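Local atomic coordinates of flavin prenyltransferase UbiX (Aquifex aeolicus, PDB entry 2EJB), a protein that probably joins a dimethylallyl group from dimethylallyl phosphate to FMN, making the prenylated flavin cofactor used by the decarboxylase UbiD. Residues S30-I35 with R62-N67. Sequence-based numbering, arbitrary orientation.
Sequences SVDLVI and RIHEEN
One carboxylate oxygen, Asp32 OD1, is gripped by two side chains of the neighbouring strand at once. Arg62 NE reaches it at 2.7 Å in a salt bridge and meets its syn lone pair. His64 NE2 also donates to Asp32 OD1 at 2.7 Å. This bond is nearly straight, in the plane of the imidazole, but it comes from above the carboxylate plane. The acid and ring planes stand 66° apart. Arg62 runs beside Asp32, pointing the same way. A bend at its third torsion (chi3 53°) brings the edge of the guanidinium to the acid, and Arg62 NH2 adds a weak bond to Asp32 OD2, 3.4 Å away. The stronger partner of OD2 is the hydroxyl of Tyr82, so both oxygens of this buried carboxylate are held. The nearby positive charge probably helps keep Asp32 ionised. With an alanine at Asp32, the Arg62 guanidinium would probably lose its charge partner and His64 NE2 the acceptor that helps fix its ring.

Under these side chains the strands pair in parallel. Arg62 N donates to Val31 O, and Arg62 O accepts from Leu33 N at 2.8 Å. Leu33 O then takes the amide of His64. Past His64 the strands part and water fills in. One water accepts from Ile35 N at 2.8 Å and lies 2.6 Å from His64 O, bridging the two. Val34 CG1 still packs on Glu66 CA, 4.0 Å away. Glu66 lies near Ser36, a predicted FMN-binding residue.

Leu33 and Val34 also touch strand 3-8, on the other side of strand 30-35. Within the chain, strand 61-65 is the outermost at this end of the sheet, and helix 37-45 lies in the connection to it. This is the parallel edge pairing of a Rossmann-like flavoprotein fold, with strand order 3-2-1-4-5-6.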
ATOM      1  N   SER A  30      14.608   7.715 -23.040  1.00 48.06           N
ATOM      2  CA  SER A  30      13.842   7.327 -24.223  1.00 51.07           C
ATOM      3  C   SER A  30      12.816   6.349 -23.688  1.00 47.68           C
ATOM      4  O   SER A  30      13.154   5.225 -23.321  1.00 48.67           O
ATOM      5  CB  SER A  30      14.729   6.630 -25.256  1.00 49.87           C
ATOM      6  OG  SER A  30      15.460   7.578 -26.015  1.00 69.56           O
ATOM      7  N   VAL A  31      11.561   6.773 -23.633  1.00 45.65           N
ATOM      8  CA  VAL A  31      10.525   5.916 -23.089  1.00 43.04           C
ATOM      9  C   VAL A  31       9.666   5.158 -24.084  1.00 44.60           C
ATOM     10  O   VAL A  31       9.099   5.729 -25.015  1.00 45.20           O
ATOM     11  CB  VAL A  31       9.588   6.714 -22.162  1.00 42.46           C
ATOM     12  CG1 VAL A  31       8.553   5.786 -21.541  1.00 40.69           C
ATOM     13  CG2 VAL A  31      10.399   7.409 -21.083  1.00 41.46           C
ATOM     14  N   ASP A  32       9.589   3.849 -23.868  1.00 43.48           N
ATOM     15  CA  ASP A  32       8.758   2.975 -24.677  1.00 40.47           C
ATOM     16  C   ASP A  32       7.535   2.769 -23.791  1.00 40.82           C
ATOM     17  O   ASP A  32       7.625   2.201 -22.700  1.00 36.82           O
ATOM     18  CB  ASP A  32       9.482   1.655 -24.958  1.00 40.20           C
ATOM     19  CG  ASP A  32      10.433   1.759 -26.140  1.00 37.93           C
ATOM     20  OD1 ASP A  32       9.951   2.010 -27.262  1.00 41.03           O
ATOM     21  OD2 ASP A  32      11.655   1.594 -25.953  1.00 39.57           O
ATOM     22  N   LEU A  33       6.395   3.249 -24.264  1.00 38.50           N
ATOM     23  CA  LEU A  33       5.162   3.189 -23.500  1.00 37.79           C
ATOM     24  C   LEU A  33       4.099   2.224 -23.989  1.00 38.73           C
ATOM     25  O   LEU A  33       3.827   2.125 -25.184  1.00 46.75           O
ATOM     26  CB  LEU A  33       4.560   4.592 -23.437  1.00 37.84           C
ATOM     27  CG  LEU A  33       3.194   4.736 -22.774  1.00 37.19           C
ATOM     28  CD1 LEU A  33       3.296   4.393 -21.292  1.00 31.87           C
ATOM     29  CD2 LEU A  33       2.708   6.165 -22.964  1.00 41.86           C
ATOM     30  N   VAL A  34       3.496   1.513 -23.046  1.00 37.34           N
ATOM     31  CA  VAL A  34       2.422   0.586 -23.367  1.00 35.39           C
ATOM     32  C   VAL A  34       1.252   1.002 -22.492  1.00 42.19           C
ATOM     33  O   VAL A  34       1.379   1.059 -21.267  1.00 40.12           O
ATOM     34  CB  VAL A  34       2.771  -0.881 -23.027  1.00 36.06           C
ATOM     35  CG1 VAL A  34       1.675  -1.791 -23.556  1.00 27.63           C
ATOM     36  CG2 VAL A  34       4.112  -1.270 -23.620  1.00 31.52           C
ATOM     37  N   ILE A  35       0.120   1.304 -23.120  1.00 45.03           N
ATOM     38  CA  ILE A  35      -1.068   1.716 -22.381  1.00 50.78           C
ATOM     39  C   ILE A  35      -2.222   0.766 -22.649  1.00 51.49           C
ATOM     40  O   ILE A  35      -2.621   0.575 -23.798  1.00 55.45           O
ATOM     41  CB  ILE A  35      -1.513   3.130 -22.782  1.00 52.22           C
ATOM     42  CG1 ILE A  35      -0.322   4.085 -22.724  1.00 49.68           C
ATOM     43  CG2 ILE A  35      -2.610   3.611 -21.840  1.00 48.93           C
ATOM     44  CD1 ILE A  35      -0.630   5.480 -23.217  1.00 50.55           C
ATOM     45  N   ARG A  62       7.974   6.397 -27.558  1.00 45.18           N
ATOM     46  CA  ARG A  62       7.530   5.482 -28.602  1.00 44.96           C
ATOM     47  C   ARG A  62       6.440   4.631 -27.978  1.00 46.10           C
ATOM     48  O   ARG A  62       6.668   3.938 -26.985  1.00 51.37           O
ATOM     49  CB  ARG A  62       8.694   4.610 -29.086  1.00 42.12           C
ATOM     50  CG  ARG A  62       8.319   3.634 -30.194  1.00 47.32           C
ATOM     51  CD  ARG A  62       9.543   2.993 -30.848  1.00 44.45           C
ATOM     52  NE  ARG A  62      10.434   2.371 -29.872  1.00 48.05           N
ATOM     53  CZ  ARG A  62      11.430   1.550 -30.186  1.00 55.81           C
ATOM     54  NH1 ARG A  62      11.669   1.240 -31.455  1.00 54.88           N
ATOM     55  NH2 ARG A  62      12.193   1.034 -29.230  1.00 52.85           N
ATOM     56  N   ILE A  63       5.250   4.704 -28.557  1.00 42.21           N
ATOM     57  CA  ILE A  63       4.103   3.967 -28.051  1.00 41.67           C
ATOM     58  C   ILE A  63       3.899   2.634 -28.749  1.00 44.63           C
ATOM     59  O   ILE A  63       4.014   2.536 -29.970  1.00 39.93           O
ATOM     60  CB  ILE A  63       2.816   4.797 -28.192  1.00 46.72           C
ATOM     61  CG1 ILE A  63       2.987   6.131 -27.463  1.00 45.62           C
ATOM     62  CG2 ILE A  63       1.628   4.024 -27.630  1.00 41.83           C
ATOM     63  CD1 ILE A  63       1.805   7.063 -27.607  1.00 51.14           C
ATOM     64  N   HIS A  64       3.587   1.611 -27.961  1.00 44.59           N
ATOM     65  CA  HIS A  64       3.358   0.269 -28.485  1.00 45.37           C
ATOM     66  C   HIS A  64       1.946  -0.193 -28.143  1.00 47.43           C
ATOM     67  O   HIS A  64       1.469   0.017 -27.025  1.00 46.38           O
ATOM     68  CB  HIS A  64       4.375  -0.705 -27.886  1.00 41.10           C
ATOM     69  CG  HIS A  64       5.801  -0.294 -28.085  1.00 38.46           C
ATOM     70  ND1 HIS A  64       6.662  -0.973 -28.917  1.00 41.08           N
ATOM     71  CD2 HIS A  64       6.513   0.736 -27.563  1.00 41.14           C
ATOM     72  CE1 HIS A  64       7.847  -0.380 -28.900  1.00 41.00           C
ATOM     73  NE2 HIS A  64       7.780   0.655 -28.087  1.00 41.53           N
ATOM     74  N   GLU A  65       1.285  -0.822 -29.108  1.00 50.10           N
ATOM     75  CA  GLU A  65      -0.073  -1.321 -28.911  1.00 52.29           C
ATOM     76  C   GLU A  65      -0.089  -2.452 -27.896  1.00 48.70           C
ATOM     77  O   GLU A  65       0.704  -3.390 -27.985  1.00 45.33           O
ATOM     78  CB  GLU A  65      -0.655  -1.814 -30.236  1.00 57.64           C
ATOM     79  CG  GLU A  65      -1.070  -0.700 -31.174  1.00 64.39           C
ATOM     80  CD  GLU A  65      -2.306   0.027 -30.690  1.00 69.03           C
ATOM     81  OE1 GLU A  65      -2.270   0.606 -29.585  1.00 73.99           O
ATOM     82  OE2 GLU A  65      -3.322   0.017 -31.416  1.00 80.66           O
ATOM     83  N   GLU A  66      -1.005  -2.362 -26.937  1.00 49.38           N
ATOM     84  CA  GLU A  66      -1.122  -3.367 -25.887  1.00 47.98           C
ATOM     85  C   GLU A  66      -1.312  -4.769 -26.434  1.00 45.63           C
ATOM     86  O   GLU A  66      -1.147  -5.749 -25.713  1.00 49.36           O
ATOM     87  CB  GLU A  66      -2.292  -3.033 -24.964  1.00 45.62           C
ATOM     88  CG  GLU A  66      -3.648  -3.114 -25.638  1.00 54.32           C
ATOM     89  CD  GLU A  66      -4.787  -2.881 -24.667  1.00 56.58           C
ATOM     90  OE1 GLU A  66      -4.968  -3.710 -23.749  1.00 60.54           O
ATOM     91  OE2 GLU A  66      -5.496  -1.866 -24.813  1.00 60.49           O
ATOM     92  N   ASN A  67      -1.658  -4.868 -27.710  1.00 47.85           N
ATOM     93  CA  ASN A  67      -1.881  -6.170 -28.327  1.00 51.55           C
ATOM     94  C   ASN A  67      -0.801  -6.541 -29.336  1.00 45.68           C
ATOM     95  O   ASN A  67      -0.806  -7.645 -29.874  1.00 55.29           O
ATOM     96  CB  ASN A  67      -3.240  -6.184 -29.029  1.00 56.06           C
ATOM     97  CG  ASN A  67      -3.302  -5.208 -30.193  1.00 64.89           C
ATOM     98  OD1 ASN A  67      -3.006  -4.018 -30.046  1.00 63.78           O
ATOM     99  ND2 ASN A  67      -3.692  -5.707 -31.359  1.00 68.03           N
TER
HETATM  100  O   HOH W   1      -0.443   1.291 -25.867  1.00 52.94           O
HETATM  101  O   HOH W   2      -3.109   0.242 -26.841  1.00 75.63           O